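Local coordinates for protein endoglucanase FnCel5A (Fervidobacterium nodosum, PDB 3NCO) that probably hydrolyses beta-1,4-glucosidic bonds of cellulose as an endoglucanase of glycosyl hydrolase family 5, built on a TIM barrel, at residues Y16-I20 with D135-F139; R172-V178 with N197-H203; Y204-F210 with S271-W275; I238-K243 with I282-F288. All coordinates share one frame; numbering follows the deposited sequence.

Contact 1: Y16-I20 with D135-F139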
# COMPACT_ATOMS: atom_id res chain seq x y z
N TYR A 16 4.61 15.91 2.51
CA TYR A 16 3.39 15.08 2.44
C TYR A 16 3.73 13.64 2.79
O TYR A 16 2.93 12.93 3.43
CB TYR A 16 2.71 15.18 1.06
CG TYR A 16 1.85 16.40 0.89
CD1 TYR A 16 2.34 17.52 0.23
CD2 TYR A 16 0.58 16.43 1.39
CE1 TYR A 16 1.56 18.67 0.11
CE2 TYR A 16 -0.24 17.58 1.27
CZ TYR A 16 0.26 18.68 0.62
OH TYR A 16 -0.51 19.84 0.50
N ASN A 17 4.91 13.17 2.39
CA ASN A 17 5.29 11.77 2.75
C ASN A 17 5.37 11.61 4.26
O ASN A 17 4.93 10.61 4.80
CB ASN A 17 6.63 11.39 2.09
CG ASN A 17 6.95 9.92 2.24
OD1 ASN A 17 6.14 9.04 1.93
ND2 ASN A 17 8.17 9.64 2.66
N LYS A 18 5.87 12.64 4.95
CA LYS A 18 5.95 12.59 6.43
C LYS A 18 4.57 12.52 7.08
O LYS A 18 4.40 11.96 8.19
CB LYS A 18 6.69 13.83 6.96
CG LYS A 18 8.17 13.65 6.89
CD LYS A 18 8.90 14.96 7.19
CE LYS A 18 9.32 15.02 8.66
NZ LYS A 18 8.14 15.08 9.58
N MSE A 19 3.58 13.08 6.39
CA MSE A 19 2.18 12.99 6.85
C MSE A 19 1.63 11.56 6.83
O MSE A 19 0.75 11.22 7.65
CB MSE A 19 1.30 13.93 6.06
CG MSE A 19 1.55 15.39 6.37
SE MSE A 19 0.51 16.47 5.05
CE MSE A 19 -1.21 15.58 5.09
N ILE A 20 2.13 10.73 5.92
CA ILE A 20 1.78 9.29 5.95
C ILE A 20 2.21 8.70 7.31
O ILE A 20 1.48 7.90 7.90
CB ILE A 20 2.40 8.50 4.76
CG1 ILE A 20 1.86 9.09 3.44
CG2 ILE A 20 2.11 6.99 4.88
CD1 ILE A 20 2.56 8.43 2.23
N ASP A 135 -6.31 17.75 0.73
CA ASP A 135 -5.03 17.21 0.26
C ASP A 135 -4.47 16.05 1.11
O ASP A 135 -3.44 15.48 0.75
CB ASP A 135 -4.00 18.34 0.12
CG ASP A 135 -3.65 19.00 1.46
OD1 ASP A 135 -4.12 18.62 2.56
OD2 ASP A 135 -2.84 19.95 1.38
N LYS A 136 -5.20 15.67 2.17
CA LYS A 136 -4.86 14.55 3.06
C LYS A 136 -5.37 13.23 2.46
O LYS A 136 -5.16 12.20 3.04
CB LYS A 136 -5.47 14.76 4.45
CG LYS A 136 -4.70 15.82 5.24
CD LYS A 136 -5.59 16.40 6.32
CE LYS A 136 -4.83 17.58 6.99
NZ LYS A 136 -5.74 18.32 7.90
N LEU A 137 -6.07 13.32 1.33
CA LEU A 137 -6.33 12.14 0.47
C LEU A 137 -5.27 12.07 -0.64
O LEU A 137 -5.17 13.00 -1.45
CB LEU A 137 -7.70 12.23 -0.21
CG LEU A 137 -8.03 11.10 -1.21
CD1 LEU A 137 -8.19 9.72 -0.50
CD2 LEU A 137 -9.30 11.48 -2.00
N PHE A 138 -4.58 10.92 -0.69
CA PHE A 138 -3.56 10.63 -1.72
C PHE A 138 -4.06 9.54 -2.68
O PHE A 138 -4.81 8.65 -2.23
CB PHE A 138 -2.28 10.06 -1.07
CG PHE A 138 -1.57 11.01 -0.14
CD1 PHE A 138 -1.98 12.30 0.04
CD2 PHE A 138 -0.42 10.59 0.51
CE1 PHE A 138 -1.32 13.15 0.98
CE2 PHE A 138 0.27 11.42 1.40
CZ PHE A 138 -0.20 12.70 1.66
N PHE A 139 -3.65 9.60 -3.96
CA PHE A 139 -3.99 8.52 -4.89
C PHE A 139 -2.81 7.58 -5.06
O PHE A 139 -1.66 8.00 -4.85
CB PHE A 139 -4.28 9.09 -6.28
CG PHE A 139 -5.51 9.96 -6.33
CD1 PHE A 139 -6.44 9.87 -5.29
CD2 PHE A 139 -5.78 10.81 -7.45
CE1 PHE A 139 -7.58 10.63 -5.28
CE2 PHE A 139 -6.95 11.59 -7.48
CZ PHE A 139 -7.88 11.49 -6.41
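Y16 and I20, one helical turn apart, both touch the ring of F138, and this is the tight half of the contact. The I20 branch meets the ring at its edge, CG1 lying 3.5 Å from F138 CE2. The same rim receives the backbone of Y16, whose O is 3.6 Å from F138 CZ, while Y16 CD2 comes obliquely within 3.8 Å of F138 CE1. F138 has its CG anti to its own carbonyl carbon (chi1 -64°), which aims the ring at the helix, and chi2 near zero (-5°) turns it edge-on. The fold explains the packing: F138 is on strand 137-140 of the barrel, and helix 12-20 lies across the N-terminal ends of the strands, with I20 also on I199 and Y16 on I173. Toward solvent the ring packing gives way to one polar bond and a single methyl touch. The Y16 ring extends past F138 to the exposed D135, where OH gives a very short hydrogen bond of 2.5 Å to OD2; the carboxylate sits at the ring edge, its plane 82° from that of the ring. A phenylalanine in place of Y16 would keep the ring but would probably leave D135 OD2 without this donor and D135 freer to turn. Beside this bond, selenomethionine M19 bends at its last torsion, and its CE reaches K136 CG at 3.5 Å, the two chains crossing at about a right angle.

Contact 2: R172-V178 with N197-H203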
# COMPACT_ATOMS: atom_id res chain seq x y z
N ARG A 172 -2.31 16.88 -6.25
CA ARG A 172 -2.53 15.80 -5.29
C ARG A 172 -1.39 14.81 -5.35
O ARG A 172 -0.89 14.46 -6.43
CB ARG A 172 -3.84 15.05 -5.55
CG ARG A 172 -4.24 14.15 -4.34
CD ARG A 172 -5.58 13.46 -4.61
NE ARG A 172 -6.65 14.47 -4.81
CZ ARG A 172 -7.23 15.20 -3.84
NH1 ARG A 172 -6.89 15.01 -2.55
NH2 ARG A 172 -8.14 16.10 -4.17
N ILE A 173 -0.99 14.35 -4.18
CA ILE A 173 0.03 13.32 -4.13
C ILE A 173 -0.42 12.04 -4.89
O ILE A 173 -1.52 11.53 -4.64
CB ILE A 173 0.40 12.98 -2.71
CG1 ILE A 173 1.13 14.16 -2.06
CG2 ILE A 173 1.26 11.69 -2.69
CD1 ILE A 173 2.53 14.41 -2.58
N VAL A 174 0.43 11.53 -5.78
CA VAL A 174 0.14 10.26 -6.42
C VAL A 174 1.32 9.33 -6.11
O VAL A 174 2.50 9.71 -6.32
CB VAL A 174 -0.00 10.44 -7.96
CG1 VAL A 174 -0.06 9.04 -8.73
CG2 VAL A 174 -1.22 11.33 -8.22
N ILE A 175 1.01 8.13 -5.62
CA ILE A 175 2.04 7.17 -5.20
C ILE A 175 2.25 6.18 -6.34
O ILE A 175 1.29 5.60 -6.85
CB ILE A 175 1.59 6.41 -3.93
CG1 ILE A 175 1.64 7.38 -2.75
CG2 ILE A 175 2.49 5.18 -3.61
CD1 ILE A 175 0.70 6.99 -1.66
N ILE A 176 3.52 6.03 -6.70
CA ILE A 176 3.96 5.13 -7.78
C ILE A 176 4.66 3.89 -7.22
O ILE A 176 5.70 4.00 -6.54
CB ILE A 176 4.98 5.88 -8.73
CG1 ILE A 176 4.43 7.22 -9.15
CG2 ILE A 176 5.38 5.02 -9.91
CD1 ILE A 176 3.02 7.19 -9.76
N ASP A 177 4.08 2.72 -7.46
CA ASP A 177 4.68 1.46 -6.99
C ASP A 177 5.85 1.00 -7.82
O ASP A 177 5.86 1.11 -9.01
CB ASP A 177 3.64 0.32 -7.01
CG ASP A 177 2.59 0.45 -5.82
OD1 ASP A 177 2.12 1.60 -5.57
OD2 ASP A 177 2.19 -0.58 -5.22
N VAL A 178 6.81 0.47 -7.12
CA VAL A 178 7.93 -0.29 -7.71
C VAL A 178 7.33 -1.53 -8.40
O VAL A 178 6.37 -2.13 -7.87
CB VAL A 178 8.87 -0.65 -6.55
CG1 VAL A 178 9.92 -1.61 -7.06
CG2 VAL A 178 9.52 0.66 -6.09
N ASN A 197 4.87 16.07 -7.21
CA ASN A 197 3.95 15.58 -6.21
C ASN A 197 3.78 14.09 -6.33
O ASN A 197 2.65 13.58 -6.27
CB ASN A 197 2.61 16.33 -6.31
CG ASN A 197 2.74 17.78 -5.87
OD1 ASN A 197 2.64 18.70 -6.67
ND2 ASN A 197 3.00 17.97 -4.57
N ILE A 198 4.90 13.35 -6.51
CA ILE A 198 4.86 11.89 -6.47
C ILE A 198 5.66 11.33 -5.28
O ILE A 198 6.61 11.97 -4.80
CB ILE A 198 5.30 11.22 -7.80
CG1 ILE A 198 6.72 11.65 -8.21
CG2 ILE A 198 4.28 11.54 -8.92
CD1 ILE A 198 7.36 10.66 -9.31
N ILE A 199 5.27 10.13 -4.85
CA ILE A 199 6.02 9.37 -3.85
C ILE A 199 6.19 7.97 -4.41
O ILE A 199 5.26 7.42 -5.00
CB ILE A 199 5.19 9.31 -2.54
CG1 ILE A 199 5.10 10.73 -1.93
CG2 ILE A 199 5.81 8.37 -1.48
CD1 ILE A 199 4.18 10.83 -0.73
N VAL A 200 7.36 7.37 -4.18
CA VAL A 200 7.56 6.00 -4.72
C VAL A 200 7.32 5.05 -3.56
O VAL A 200 7.67 5.36 -2.40
CB VAL A 200 9.03 5.87 -5.28
CG1 VAL A 200 9.42 4.43 -5.50
CG2 VAL A 200 9.17 6.70 -6.58
N SER A 201 6.71 3.91 -3.85
CA SER A 201 6.46 2.93 -2.79
C SER A 201 6.99 1.53 -3.10
O SER A 201 6.82 1.05 -4.21
CB SER A 201 4.96 2.87 -2.53
OG SER A 201 4.68 1.92 -1.55
N PHE A 202 7.57 0.87 -2.09
CA PHE A 202 7.93 -0.57 -2.23
C PHE A 202 7.28 -1.32 -1.09
O PHE A 202 6.76 -0.68 -0.18
CB PHE A 202 9.45 -0.84 -2.27
CG PHE A 202 10.16 -0.70 -0.92
CD1 PHE A 202 10.71 -1.81 -0.29
CD2 PHE A 202 10.31 0.57 -0.31
CE1 PHE A 202 11.41 -1.66 0.96
CE2 PHE A 202 10.97 0.72 0.92
CZ PHE A 202 11.51 -0.39 1.54
N HIS A 203 7.19 -2.63 -1.23
CA HIS A 203 6.65 -3.48 -0.19
C HIS A 203 7.73 -4.40 0.31
O HIS A 203 8.62 -4.78 -0.46
CB HIS A 203 5.53 -4.32 -0.75
CG HIS A 203 4.38 -3.49 -1.22
ND1 HIS A 203 3.30 -4.04 -1.86
CD2 HIS A 203 4.14 -2.17 -1.11
CE1 HIS A 203 2.43 -3.08 -2.13
NE2 HIS A 203 2.92 -1.93 -1.68
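Two neighbouring parallel strands of the closed eight-stranded barrel meet here, 174-177 and 198-203, with I175 paired to I199 and D177 to S201 on the inner face. Their short axes approach to 4.5 Å at a crossing angle of -38°, a twist that helps the sheet to close. Five backbone bonds alternate in parallel register: V174 N to N197 O, I199 N to V174 O, I176 N to I199 O (2.8 Å), S201 N to I176 O and V178 N to S201 O. The carbonyls of I199 and S201 are met nearly end-on, whereas S201 N lies above the carbonyl plane of I176, 36° out of it. On the inner face I173 CG2 meets I199 CD1 at 3.6 Å, near where helix 12-20 lies over I199; I175 and I199 run side by side, and I175 CG2 touches S201 CB at 3.6 Å. V174 and I176 point the other way, onto helix 151-168. At the far end V178 CG2 touches V200 CG1 at 3.8 Å and also sits 3.3 Å from S201 O. D177 OD2 stands 3.9 Å from H203 NE2, with carboxylate and ring planes 76° apart. Both groups are engaged by one residue, D177 OD2 with E144 N and H203 ND1 with E144 OE2. Along the inner face the chemistry therefore changes, from apolar branches beneath to a polar C-terminal end that probably helps to position E144 through both its backbone and its carboxylate, consistent with the active-site end of a family 5 barrel.

Contact 3: Y204-F210 with S271-W275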
# COMPACT_ATOMS: atom_id res chain seq x y z
N TYR A 204 7.69 -4.73 1.60
CA TYR A 204 8.77 -5.49 2.20
C TYR A 204 8.26 -6.70 2.95
O TYR A 204 7.55 -6.56 3.96
CB TYR A 204 9.66 -4.65 3.13
CG TYR A 204 10.99 -5.34 3.38
CD1 TYR A 204 11.96 -5.41 2.37
CD2 TYR A 204 11.29 -5.90 4.63
CE1 TYR A 204 13.18 -6.08 2.62
CE2 TYR A 204 12.47 -6.55 4.89
CZ TYR A 204 13.41 -6.62 3.89
OH TYR A 204 14.61 -7.22 4.13
N TYR A 205 8.67 -7.87 2.47
CA TYR A 205 8.31 -9.15 3.08
C TYR A 205 9.49 -10.15 3.15
O TYR A 205 9.28 -11.36 3.27
CB TYR A 205 7.22 -9.79 2.24
CG TYR A 205 5.90 -9.05 2.35
CD1 TYR A 205 5.12 -9.16 3.49
CD2 TYR A 205 5.39 -8.27 1.26
CE1 TYR A 205 3.89 -8.55 3.58
CE2 TYR A 205 4.15 -7.65 1.36
CZ TYR A 205 3.39 -7.79 2.51
OH TYR A 205 2.15 -7.22 2.62
N GLU A 206 10.72 -9.64 3.12
CA GLU A 206 11.90 -10.51 3.27
C GLU A 206 12.20 -10.76 4.72
O GLU A 206 12.05 -9.84 5.55
CB GLU A 206 13.11 -9.88 2.61
CG GLU A 206 12.80 -9.57 1.13
CD GLU A 206 12.26 -10.80 0.41
OE1 GLU A 206 12.79 -11.92 0.60
OE2 GLU A 206 11.26 -10.70 -0.31
N PRO A 207 12.66 -11.98 5.05
CA PRO A 207 12.80 -13.20 4.23
C PRO A 207 11.41 -13.74 3.91
O PRO A 207 10.60 -13.91 4.84
CB PRO A 207 13.57 -14.17 5.16
CG PRO A 207 14.19 -13.27 6.16
CD PRO A 207 13.20 -12.18 6.40
N PHE A 208 11.11 -13.95 2.62
CA PHE A 208 9.76 -14.36 2.22
C PHE A 208 9.38 -15.70 2.84
O PHE A 208 8.21 -15.91 3.18
CB PHE A 208 9.66 -14.43 0.70
CG PHE A 208 8.28 -14.35 0.17
CD1 PHE A 208 7.69 -13.11 -0.04
CD2 PHE A 208 7.57 -15.51 -0.19
CE1 PHE A 208 6.40 -12.99 -0.55
CE2 PHE A 208 6.25 -15.39 -0.73
CZ PHE A 208 5.69 -14.13 -0.90
N ASN A 209 10.39 -16.58 3.04
CA ASN A 209 10.08 -17.87 3.66
C ASN A 209 9.79 -17.72 5.16
O ASN A 209 9.27 -18.66 5.79
CB ASN A 209 11.14 -18.95 3.34
CG ASN A 209 12.48 -18.72 4.05
OD1 ASN A 209 12.72 -17.66 4.67
ND2 ASN A 209 13.40 -19.68 3.90
N PHE A 210 10.11 -16.54 5.71
CA PHE A 210 9.68 -16.22 7.07
C PHE A 210 8.30 -15.56 7.09
O PHE A 210 7.40 -16.01 7.81
CB PHE A 210 10.68 -15.35 7.84
CG PHE A 210 10.13 -14.85 9.15
CD1 PHE A 210 9.94 -15.74 10.22
CD2 PHE A 210 9.69 -13.55 9.30
CE1 PHE A 210 9.36 -15.31 11.40
CE2 PHE A 210 9.09 -13.10 10.47
CZ PHE A 210 8.93 -13.98 11.53
N SER A 271 9.00 -14.12 16.95
CA SER A 271 9.61 -13.75 15.65
C SER A 271 8.88 -12.62 14.93
O SER A 271 9.51 -11.68 14.44
CB SER A 271 9.77 -14.95 14.71
OG SER A 271 10.64 -15.93 15.25
N ARG A 272 7.55 -12.68 14.89
CA ARG A 272 6.76 -11.65 14.21
C ARG A 272 7.02 -10.28 14.84
O ARG A 272 7.19 -9.24 14.14
CB ARG A 272 5.28 -11.99 14.31
CG ARG A 272 4.90 -13.14 13.42
CD ARG A 272 3.46 -13.51 13.57
NE ARG A 272 2.62 -12.57 12.86
CZ ARG A 272 1.35 -12.28 13.19
NH1 ARG A 272 0.77 -12.89 14.22
NH2 ARG A 272 0.66 -11.41 12.44
N VAL A 273 7.05 -10.29 16.18
CA VAL A 273 7.19 -9.07 16.96
C VAL A 273 8.57 -8.43 16.70
O VAL A 273 8.66 -7.20 16.45
CB VAL A 273 6.98 -9.39 18.46
CG1 VAL A 273 7.57 -8.27 19.34
CG2 VAL A 273 5.51 -9.58 18.75
N LYS A 274 9.62 -9.27 16.75
CA LYS A 274 11.00 -8.81 16.48
C LYS A 274 11.19 -8.32 15.03
O LYS A 274 11.82 -7.27 14.80
CB LYS A 274 12.00 -9.90 16.77
CG LYS A 274 12.20 -10.14 18.26
CD LYS A 274 13.33 -11.17 18.49
CE LYS A 274 13.36 -11.69 19.93
NZ LYS A 274 13.29 -10.58 20.91
N TRP A 275 10.69 -9.09 14.06
CA TRP A 275 10.82 -8.72 12.63
C TRP A 275 10.09 -7.41 12.38
O TRP A 275 10.65 -6.50 11.75
CB TRP A 275 10.28 -9.86 11.73
CG TRP A 275 10.45 -9.61 10.25
CD1 TRP A 275 11.52 -10.01 9.46
CD2 TRP A 275 9.52 -8.95 9.38
NE1 TRP A 275 11.31 -9.61 8.16
CE2 TRP A 275 10.10 -8.95 8.08
CE3 TRP A 275 8.27 -8.33 9.57
CZ2 TRP A 275 9.47 -8.35 6.99
CZ3 TRP A 275 7.63 -7.74 8.46
CH2 TRP A 275 8.26 -7.75 7.20
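F210 and W275 form the apolar centre, the phenyl ring lying with CD2 over one face of the indole. The pair is oblique: the F210 ring and the five-membered ring of W275 have centroids 5.3 Å apart and planes at 46°. The two side chains slide past each other in opposite directions, which brings F210 CE2 to 3.7 Å from W275 CB. One helical turn before W275, S271 CB lies 3.4 Å from F210 CE1. R272 N meets the edge of the same ring. Around this core the indole is bordered by Y204, with CD2 3.9 Å from W275 CZ2, and by P207, with CD 3.6 Å from W275 NE1. In the fold, 204-210 leaves the C-terminal end of strand 198-204, passes a cis peptide bond between E206 and P207, and enters helix 208-211 with P207 at its N-cap; W275 reaches it from helix 269-285, which follows strand 256-261. W275 has CG opposite its backbone N (chi1 -176°), a torsion that carries the indole from the helix out to this loop. There NE1 donates to E206 O at 2.7 Å, an acceptor lying in the indole plane, although the bond is bent to 144° at the hydrogen. With a leucine in place of W275, E206 O would probably lose this donor and F210 the flat face it leans on. Farther along the indole edge, Y204 O is 3.5 Å from W275 CH2; this buried carbonyl has no polar partner in the model. At the other end S271 OG turns to D268 OD1 and W228 N.

Contact 4: I238-K243 with I282-F288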
# COMPACT_ATOMS: atom_id res chain seq x y z
N ILE A 238 18.22 -6.71 6.38
CA ILE A 238 17.15 -5.71 6.14
C ILE A 238 17.78 -4.32 5.89
O ILE A 238 17.38 -3.59 4.98
CB ILE A 238 16.15 -5.64 7.31
CG1 ILE A 238 15.49 -7.01 7.48
CG2 ILE A 238 15.08 -4.49 7.12
CD1 ILE A 238 14.56 -7.11 8.72
N ARG A 239 18.72 -3.93 6.74
CA ARG A 239 19.38 -2.64 6.56
C ARG A 239 19.98 -2.51 5.15
O ARG A 239 19.88 -1.46 4.52
CB ARG A 239 20.46 -2.46 7.64
CG ARG A 239 20.97 -1.00 7.64
CD ARG A 239 22.01 -0.70 8.68
NE ARG A 239 21.82 -1.42 9.94
CZ ARG A 239 20.95 -1.07 10.88
NH1 ARG A 239 20.18 -0.01 10.70
NH2 ARG A 239 20.86 -1.78 12.00
N ASN A 240 20.65 -3.56 4.67
CA ASN A 240 21.29 -3.56 3.35
C ASN A 240 20.19 -3.32 2.29
O ASN A 240 20.37 -2.54 1.35
CB ASN A 240 22.05 -4.91 3.14
CG ASN A 240 22.86 -4.98 1.82
OD1 ASN A 240 23.85 -4.24 1.61
ND2 ASN A 240 22.49 -5.92 0.95
N HIS A 241 19.07 -4.03 2.43
CA HIS A 241 17.95 -3.85 1.48
C HIS A 241 17.43 -2.39 1.46
O HIS A 241 17.18 -1.81 0.40
CB HIS A 241 16.83 -4.79 1.88
CG HIS A 241 17.18 -6.24 1.69
ND1 HIS A 241 16.47 -7.25 2.30
CD2 HIS A 241 18.15 -6.84 0.96
CE1 HIS A 241 16.96 -8.42 1.91
NE2 HIS A 241 17.98 -8.19 1.10
N PHE A 242 17.17 -1.85 2.65
CA PHE A 242 16.55 -0.51 2.75
C PHE A 242 17.55 0.58 2.35
O PHE A 242 17.15 1.59 1.72
CB PHE A 242 16.05 -0.25 4.17
CG PHE A 242 14.73 -0.89 4.49
CD1 PHE A 242 14.46 -2.22 4.13
CD2 PHE A 242 13.73 -0.15 5.08
CE1 PHE A 242 13.19 -2.79 4.41
CE2 PHE A 242 12.48 -0.70 5.34
CZ PHE A 242 12.23 -2.03 5.04
N LYS A 243 18.82 0.37 2.68
CA LYS A 243 19.89 1.28 2.19
C LYS A 243 19.93 1.38 0.65
O LYS A 243 20.11 2.46 0.05
CB LYS A 243 21.24 0.89 2.77
CG LYS A 243 22.39 1.83 2.35
CD LYS A 243 23.71 1.41 3.02
CE LYS A 243 24.36 0.33 2.19
NZ LYS A 243 25.78 0.69 1.89
N ILE A 282 14.07 0.44 10.93
CA ILE A 282 14.97 0.69 9.81
C ILE A 282 14.29 1.58 8.75
O ILE A 282 14.94 2.46 8.16
CB ILE A 282 15.50 -0.63 9.19
CG1 ILE A 282 16.40 -1.34 10.23
CG2 ILE A 282 16.23 -0.38 7.84
CD1 ILE A 282 16.91 -2.73 9.80
N ALA A 283 12.98 1.42 8.58
CA ALA A 283 12.25 2.37 7.72
C ALA A 283 12.35 3.78 8.33
O ALA A 283 12.58 4.75 7.61
CB ALA A 283 10.76 1.94 7.53
N GLU A 284 12.24 3.90 9.67
CA GLU A 284 12.31 5.23 10.28
C GLU A 284 13.70 5.82 10.05
O GLU A 284 13.83 7.04 9.74
CB GLU A 284 12.02 5.15 11.80
CG GLU A 284 10.55 4.98 12.11
CD GLU A 284 10.34 4.51 13.57
OE1 GLU A 284 11.35 4.44 14.33
OE2 GLU A 284 9.17 4.20 13.95
N GLU A 285 14.74 4.98 10.18
CA GLU A 285 16.11 5.43 10.09
C GLU A 285 16.41 6.01 8.70
O GLU A 285 17.17 6.98 8.57
CB GLU A 285 17.08 4.30 10.46
CG GLU A 285 18.53 4.48 10.06
CD GLU A 285 19.31 3.14 10.05
OE1 GLU A 285 18.78 2.13 10.63
OE2 GLU A 285 20.45 3.12 9.48
N PHE A 286 15.79 5.43 7.67
CA PHE A 286 15.97 5.96 6.33
C PHE A 286 14.94 7.00 5.91
O PHE A 286 14.94 7.43 4.75
CB PHE A 286 16.07 4.81 5.30
CG PHE A 286 17.34 4.02 5.44
CD1 PHE A 286 18.56 4.59 5.07
CD2 PHE A 286 17.36 2.77 6.04
CE1 PHE A 286 19.74 3.90 5.23
CE2 PHE A 286 18.56 2.07 6.20
CZ PHE A 286 19.74 2.65 5.84
N GLY A 287 14.05 7.43 6.82
CA GLY A 287 13.12 8.50 6.46
C GLY A 287 11.97 8.03 5.58
O GLY A 287 11.32 8.83 4.88
N PHE A 288 11.70 6.73 5.62
CA PHE A 288 10.56 6.17 4.88
C PHE A 288 9.29 6.25 5.73
O PHE A 288 9.29 5.90 6.90
CB PHE A 288 10.77 4.68 4.55
CG PHE A 288 12.01 4.39 3.73
CD1 PHE A 288 12.69 5.38 3.05
CD2 PHE A 288 12.47 3.05 3.62
CE1 PHE A 288 13.82 5.06 2.31
CE2 PHE A 288 13.60 2.70 2.85
CZ PHE A 288 14.26 3.74 2.18
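I282 opens the contact by dividing its two branches between residues of helix 232-252: CD1 meets I238 CG2 at 3.7 Å, and CG2 meets F242 CB at 3.7 Å. CG2 stands opposite the backbone N and CG1 opposite the carbonyl carbon; this torsion (chi1 -66°) spreads the branches, CD1 to the turn of I238 and CG2 to that of F242. A283 places CB in the plane of the F242 ring, at its edge, 3.8 Å from CE2. E285 extends along the exposed border, where OE1 forms a salt bridge of 2.6 Å with R239 NH1. It comes in at the edge of the guanidinium, whose plane is 35° from that of the carboxylate; a bend at the third torsion of R239 brings the group there. Helix 269-285 then ends in a Schellman motif, with F288 N bonded to A283 O and G287 N to E284 O, G287 taking positive phi. The turn sets F286 and F288 both against helix 232-252. F286 lays a face under the backbone of K243, whose CA makes a CH-pi contact 4.2 Å from the ring centroid. F288, leading into strand 289-292, brings CE2 to 3.6 Å from F242 CD2, their planes 29° apart and the rings so offset that little of one lies over the other.

Overall arrangement
All four contacts belong to one TIM barrel. Contact 1 closes first along the chain, contact 2 follows, and contacts 3 and 4 then alternate their segments. Contacts 1 and 2, centres 10 Å apart, share the sheet: strands 137-140 and 174-177 are neighbours, with a probable hydrogen bond between F139 O and I175 N. Contacts 3 and 4, centres about 15 Å apart, share helix 269-285 and a hydrogen bond between Y204 OH and H241 ND1. F202 of contact 2 packs on F242 and F288 of contact 4, between outer helices. The set runs from the strands' N-terminal ends, at contact 1, to contact 3, 27 Å away between centres, beyond the C-terminal end of strand 198-204, the side that probably carries the active site, as in TIM-barrel glycosidases.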